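Local coordinates for apicoplast TIC22, putative (Plasmodium falciparum 3D7, PDB 4E6Z), which acts as an essential chaperone required for protein import into the apicoplast, the relict plastid of the malaria parasite, at residues E72-I77 with F255-S260; L81-N86 with K129-T134. All blocks are in the same frame, centred on the assembly; numbering follows the deposited sequence.

Contact 1. Residues E72-I77 with F255-S260; sequences EKLEVI and FGFVPS
Lys-73 and Phe-255 join helix 70-73 to an outermost strand of the four-stranded mixed sheet, and a type I beta turn from Leu-74 to Ile-77 packs farther along the same strand, 255-258. The lysine side chain can be followed outward. Its CB lies 4.4 Å from CD2 of Phe-257. CG, anti to the backbone carbonyl carbon (chi1 -71°), starts an extended chain; CG and CD carry it on toward Phe-255 without touching segment 255-260. CE closes on the carbonyl of Phe-255, and NZ ends in a hydrogen bond of 2.8 Å to Phe-255 O, approaching almost straight in line with the C=O (172° at the oxygen). Gly-256 and Val-258 pair through their backbones with strand 208-213 and Phe-214, so the lysine grips a carbonyl on the other edge of the strand.

The Phe-257 ring is the hydrophobic centre. Ile-77 reaches over one face with CD1, 4.0 Å from CG of Phe-257, while Leu-74, running alongside the phenylalanine, brings CD2 to 3.9 Å from its CE2 from an oblique direction. Beyond the two segments, Met-243 and Leu-212 also touch the Phe-257 side chain, and Met-135 and Tyr-139 of helix 135-150 pack on Leu-74.

The turn closes through Ile-77 N and Leu-74 O, 3.2 Å apart, which presents Val-76 and Ile-77 to the residue that follows the strand, Pro-259. Val-76 CG2, wedged between its own backbone N and carbonyl carbon, meets Pro-259 CG at 3.8 Å, and Ile-77 CG1 brushes the same atom more loosely. The tightest approach to the proline ring is from the backbone: Val-76 O sits 3.3 Å from Pro-259 CG.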
loop_
_atom_site.group_PDB
_atom_site.type_symbol
_atom_site.label_atom_id
_atom_site.label_comp_id
_atom_site.label_asym_id
_atom_site.label_seq_id
_atom_site.Cartn_x
_atom_site.Cartn_y
_atom_site.Cartn_z
ATOM N N GLU A 72 -8.446 -2.713 11.827
ATOM C CA GLU A 72 -7.357 -3.470 12.430
ATOM C C GLU A 72 -6.613 -4.288 11.376
ATOM O O GLU A 72 -5.418 -4.552 11.512
ATOM C CB GLU A 72 -7.889 -4.379 13.541
ATOM C CG GLU A 72 -6.812 -4.980 14.434
ATOM C CD GLU A 72 -7.391 -5.782 15.589
ATOM O OE1 GLU A 72 -8.611 -6.056 15.578
ATOM O OE2 GLU A 72 -6.626 -6.139 16.511
ATOM N N LYS A 73 -7.322 -4.684 10.324
ATOM C CA LYS A 73 -6.705 -5.431 9.232
ATOM C C LYS A 73 -5.768 -4.542 8.418
ATOM O O LYS A 73 -4.783 -5.016 7.850
ATOM C CB LYS A 73 -7.770 -6.046 8.318
ATOM C CG LYS A 73 -8.537 -7.208 8.926
ATOM C CD LYS A 73 -9.316 -7.962 7.856
ATOM C CE LYS A 73 -9.908 -9.255 8.397
ATOM N NZ LYS A 73 -10.485 -10.100 7.310
ATOM N N LEU A 74 -6.086 -3.252 8.365
ATOM C CA LEU A 74 -5.288 -2.283 7.617
ATOM C C LEU A 74 -4.063 -1.847 8.413
ATOM O O LEU A 74 -3.143 -1.230 7.872
ATOM C CB LEU A 74 -6.132 -1.053 7.278
ATOM C CG LEU A 74 -7.410 -1.279 6.468
ATOM C CD1 LEU A 74 -8.098 0.047 6.172
ATOM C CD2 LEU A 74 -7.089 -2.004 5.194
ATOM N N GLU A 75 -4.056 -2.179 9.698
ATOM C CA GLU A 75 -3.024 -1.708 10.614
ATOM C C GLU A 75 -1.655 -2.299 10.284
ATOM O O GLU A 75 -0.624 -1.658 10.500
ATOM C CB GLU A 75 -3.414 -2.035 12.058
ATOM C CG GLU A 75 -2.890 -1.051 13.090
ATOM C CD GLU A 75 -3.516 -1.260 14.460
ATOM O OE1 GLU A 75 -4.208 -2.284 14.651
ATOM O OE2 GLU A 75 -3.320 -0.399 15.344
ATOM N N VAL A 76 -1.650 -3.520 9.758
ATOM C CA VAL A 76 -0.402 -4.215 9.444
ATOM C C VAL A 76 0.218 -3.750 8.125
ATOM O O VAL A 76 1.323 -4.158 7.771
ATOM C CB VAL A 76 -0.605 -5.740 9.386
ATOM C CG1 VAL A 76 -1.253 -6.231 10.668
ATOM C CG2 VAL A 76 -1.448 -6.112 8.177
ATOM N N ILE A 77 -0.499 -2.903 7.397
ATOM C CA ILE A 77 0.013 -2.371 6.142
ATOM C C ILE A 77 0.722 -1.036 6.372
ATOM O O ILE A 77 0.085 -0.047 6.739
ATOM C CB ILE A 77 -1.116 -2.165 5.123
ATOM C CG1 ILE A 77 -1.925 -3.454 4.953
ATOM C CG2 ILE A 77 -0.549 -1.691 3.792
ATOM C CD1 ILE A 77 -3.236 -3.256 4.223
ATOM N N PHE A 255 -11.158 -12.474 3.425
ATOM C CA PHE A 255 -9.857 -12.044 2.916
ATOM C C PHE A 255 -8.871 -11.688 4.025
ATOM O O PHE A 255 -9.254 -11.185 5.083
ATOM C CB PHE A 255 -10.010 -10.846 1.973
ATOM C CG PHE A 255 -10.573 -11.198 0.629
ATOM C CD1 PHE A 255 -9.787 -11.824 -0.323
ATOM C CD2 PHE A 255 -11.887 -10.895 0.312
ATOM C CE1 PHE A 255 -10.303 -12.153 -1.567
ATOM C CE2 PHE A 255 -12.409 -11.219 -0.931
ATOM C CZ PHE A 255 -11.615 -11.849 -1.871
ATOM N N GLY A 256 -7.596 -11.954 3.767
ATOM C CA GLY A 256 -6.525 -11.517 4.641
ATOM C C GLY A 256 -5.498 -10.721 3.855
ATOM O O GLY A 256 -5.094 -11.127 2.768
ATOM N N PHE A 257 -5.084 -9.581 4.399
ATOM C CA PHE A 257 -4.096 -8.736 3.734
ATOM C C PHE A 257 -2.672 -9.184 4.033
ATOM O O PHE A 257 -2.298 -9.363 5.192
ATOM C CB PHE A 257 -4.269 -7.267 4.137
ATOM C CG PHE A 257 -5.402 -6.576 3.437
ATOM C CD1 PHE A 257 -5.346 -6.337 2.072
ATOM C CD2 PHE A 257 -6.516 -6.151 4.142
ATOM C CE1 PHE A 257 -6.388 -5.700 1.420
ATOM C CE2 PHE A 257 -7.559 -5.512 3.496
ATOM C CZ PHE A 257 -7.496 -5.287 2.133
ATOM N N VAL A 258 -1.884 -9.371 2.981
ATOM C CA VAL A 258 -0.461 -9.639 3.136
ATOM C C VAL A 258 0.356 -8.458 2.613
ATOM O O VAL A 258 0.489 -8.271 1.404
ATOM C CB VAL A 258 -0.028 -10.923 2.402
ATOM C CG1 VAL A 258 1.462 -11.166 2.612
ATOM C CG2 VAL A 258 -0.852 -12.132 2.871
ATOM N N PRO A 259 0.906 -7.654 3.532
ATOM C CA PRO A 259 1.704 -6.481 3.165
ATOM C C PRO A 259 2.921 -6.859 2.329
ATOM O O PRO A 259 3.406 -7.984 2.410
ATOM C CB PRO A 259 2.170 -5.936 4.520
ATOM C CG PRO A 259 1.231 -6.515 5.523
ATOM C CD PRO A 259 0.835 -7.847 4.991
ATOM N N SER A 260 3.406 -5.919 1.529
ATOM C CA SER A 260 4.672 -6.096 0.838
ATOM C C SER A 260 5.736 -6.472 1.858
ATOM O O SER A 260 5.959 -5.740 2.819
ATOM C CB SER A 260 5.072 -4.799 0.131
ATOM O OG SER A 260 6.398 -4.876 -0.362
#

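Contact 2. Residues L81-N86 with K129-T134; sequences LITNYN and KIHNIT
The imidazole of His-131 rises beside Thr-83, whose methyl CG2 approaches it obliquely and packs 3.7 Å from CB of His-131, at the root of the ring. With CG anti to the backbone N (chi1 -179°), the ring stands up from its strand; Ser-87 also touches the histidine side chain. Leu-81 and His-131 form a hydrogen-bonded antiparallel pair, with His-131 N 2.7 Å from Leu-81 O. A second reciprocal pair links Thr-83 and Lys-129, at 2.9 Å for Thr-83 N to Lys-129 O.

Lys-129 bends across Thr-83 on the same face as the histidine. Its CG lies 3.5 Å from Thr-83 OG1, with CE almost as near, so the hydroxyl is flanked by aliphatic carbon; its proton goes to Asn-84 O, 2.8 Å from Thr-83 OG1. The ammonium end is anchored by a hydrogen bond to Ser-87 OG, past the end of segment 81-86.

These bonds build a two-stranded antiparallel ribbon from 78-83 and 129-134; the N-to-C directions of the short segments 81-83 and 129-134 differ by 130°, well short of exactly antiparallel. In the non-hydrogen-bonded pair between the two reciprocal pairs, Ile-82 and Ile-130 lie side by side on the other face, and Ile-82 CG1 meets Ile-130 CD1 at 3.8 Å. Two helices cover this apolar face: 106-119 packs on both isoleucines, through Met-112 and Met-116 on Ile-82 and Leu-113 on Ile-130, while 261-272 brings Tyr-266 and Leu-270 to Ile-130. A glycerol, probably from the crystallisation liquor, is hydrogen-bonded to Ile-82 O. Toward the far end of strand 129-134, Leu-81 crosses Ile-133 at a slant, with CD1 of Leu-81 3.6 Å from CD1 of Ile-133.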
loop_
_atom_site.group_PDB
_atom_site.type_symbol
_atom_site.label_atom_id
_atom_site.label_comp_id
_atom_site.label_asym_id
_atom_site.label_seq_id
_atom_site.Cartn_x
_atom_site.Cartn_y
_atom_site.Cartn_z
ATOM N N LEU A 81 5.640 8.399 4.321
ATOM C CA LEU A 81 5.583 9.811 3.976
ATOM C C LEU A 81 6.969 10.427 4.065
ATOM O O LEU A 81 7.860 9.893 4.723
ATOM C CB LEU A 81 4.630 10.563 4.905
ATOM C CG LEU A 81 3.138 10.230 4.895
ATOM C CD1 LEU A 81 2.862 9.065 5.816
ATOM C CD2 LEU A 81 2.330 11.433 5.336
ATOM N N ILE A 82 7.153 11.553 3.394
ATOM C CA ILE A 82 8.388 12.308 3.522
ATOM C C ILE A 82 8.103 13.468 4.472
ATOM O O ILE A 82 7.109 14.175 4.321
ATOM C CB ILE A 82 8.910 12.807 2.158
ATOM C CG1 ILE A 82 9.394 11.631 1.305
ATOM C CG2 ILE A 82 10.056 13.788 2.352
ATOM C CD1 ILE A 82 8.311 10.670 0.896
ATOM N N THR A 83 8.954 13.642 5.473
ATOM C CA THR A 83 8.702 14.651 6.492
ATOM C C THR A 83 9.970 15.399 6.848
ATOM O O THR A 83 11.068 14.990 6.467
ATOM C CB THR A 83 8.162 14.011 7.789
ATOM O OG1 THR A 83 9.200 13.246 8.417
ATOM C CG2 THR A 83 6.970 13.105 7.497
ATOM N N ASN A 84 9.812 16.495 7.588
ATOM C CA ASN A 84 10.940 17.126 8.256
ATOM C C ASN A 84 11.274 16.307 9.499
ATOM O O ASN A 84 10.665 15.263 9.739
ATOM C CB ASN A 84 10.635 18.587 8.618
ATOM C CG ASN A 84 9.450 18.731 9.562
ATOM O OD1 ASN A 84 9.074 17.792 10.262
ATOM N ND2 ASN A 84 8.860 19.919 9.587
ATOM N N TYR A 85 12.226 16.781 10.292
ATOM C CA TYR A 85 12.695 16.021 11.447
ATOM C C TYR A 85 11.689 15.983 12.600
ATOM O O TYR A 85 11.797 15.150 13.499
ATOM C CB TYR A 85 14.054 16.544 11.916
ATOM C CG TYR A 85 15.214 16.014 11.103
ATOM C CD1 TYR A 85 15.106 15.850 9.728
ATOM C CD2 TYR A 85 16.417 15.684 11.709
ATOM C CE1 TYR A 85 16.161 15.364 8.981
ATOM C CE2 TYR A 85 17.480 15.202 10.970
ATOM C CZ TYR A 85 17.346 15.043 9.607
ATOM O OH TYR A 85 18.402 14.561 8.865
ATOM N N ASN A 86 10.711 16.883 12.566
ATOM C CA ASN A 86 9.607 16.851 13.522
ATOM C C ASN A 86 8.531 15.861 13.094
ATOM O O ASN A 86 7.526 15.677 13.785
ATOM C CB ASN A 86 9.002 18.244 13.695
ATOM C CG ASN A 86 9.568 18.978 14.888
ATOM O OD1 ASN A 86 9.733 18.399 15.963
ATOM N ND2 ASN A 86 9.866 20.259 14.711
ATOM N N LYS A 129 13.290 13.173 5.861
ATOM C CA LYS A 129 13.418 11.757 6.158
ATOM C C LYS A 129 12.145 11.044 5.738
ATOM O O LYS A 129 11.140 11.682 5.412
ATOM C CB LYS A 129 13.636 11.542 7.661
ATOM C CG LYS A 129 12.384 11.787 8.489
ATOM C CD LYS A 129 12.549 11.346 9.932
ATOM C CE LYS A 129 11.194 11.263 10.621
ATOM N NZ LYS A 129 11.213 11.880 11.978
ATOM N N ILE A 130 12.192 9.716 5.758
ATOM C CA ILE A 130 11.017 8.902 5.498
ATOM C C ILE A 130 10.371 8.579 6.834
ATOM O O ILE A 130 11.049 8.186 7.780
ATOM C CB ILE A 130 11.395 7.585 4.795
ATOM C CG1 ILE A 130 12.206 7.868 3.525
ATOM C CG2 ILE A 130 10.145 6.749 4.496
ATOM C CD1 ILE A 130 11.441 8.608 2.454
ATOM N N HIS A 131 9.060 8.756 6.913
ATOM C CA HIS A 131 8.328 8.449 8.131
ATOM C C HIS A 131 7.212 7.445 7.849
ATOM O O HIS A 131 6.548 7.513 6.817
ATOM C CB HIS A 131 7.762 9.725 8.744
ATOM C CG HIS A 131 7.017 9.500 10.018
ATOM N ND1 HIS A 131 7.599 8.928 11.131
ATOM C CD2 HIS A 131 5.738 9.779 10.368
ATOM C CE1 HIS A 131 6.709 8.850 12.100
ATOM N NE2 HIS A 131 5.570 9.362 11.664
ATOM N N ASN A 132 7.009 6.512 8.771
ATOM C CA ASN A 132 6.024 5.461 8.551
ATOM C C ASN A 132 4.761 5.612 9.390
ATOM O O ASN A 132 4.822 5.901 10.582
ATOM C CB ASN A 132 6.650 4.082 8.781
ATOM C CG ASN A 132 7.152 3.900 10.201
ATOM O OD1 ASN A 132 8.088 4.572 10.635
ATOM N ND2 ASN A 132 6.523 2.991 10.936
ATOM N N ILE A 133 3.616 5.436 8.740
ATOM C CA ILE A 133 2.343 5.259 9.425
ATOM C C ILE A 133 1.740 3.938 8.937
ATOM O O ILE A 133 2.444 3.120 8.344
ATOM C CB ILE A 133 1.379 6.429 9.146
ATOM C CG1 ILE A 133 1.028 6.484 7.658
ATOM C CG2 ILE A 133 2.002 7.750 9.592
ATOM C CD1 ILE A 133 -0.055 7.479 7.315
ATOM N N THR A 134 0.452 3.723 9.181
ATOM C CA THR A 134 -0.210 2.518 8.691
ATOM C C THR A 134 -1.384 2.857 7.778
ATOM O O THR A 134 -1.841 4.002 7.738
ATOM C CB THR A 134 -0.726 1.638 9.843
ATOM O OG1 THR A 134 -1.875 2.251 10.439
ATOM C CG2 THR A 134 0.356 1.447 10.887
#

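The centres of contacts 1 and 2 lie 20 Å apart, yet their segments meet where the turn after helix 70-73 leads into strand 78-83. There Thr-134, the last residue of strand 129-134, packs on the turn: its CG2 is 3.3 Å from Glu-75 O, and its CB 3.6 Å from Ile-77 O. Each contact also launches a helix. Thr-134 caps helix 135-150, whose Met-135 pairs through its backbone with Ile-77 of contact 1. Ser-260 OG caps the start of helix 261-272 through weak bonds, and that helix runs on to cover Ile-130 and Asn-132 of contact 2. Helix 261-272 thus joins the four-stranded sheet to the ribbon, while helix 135-150 joins the ribbon to the turn.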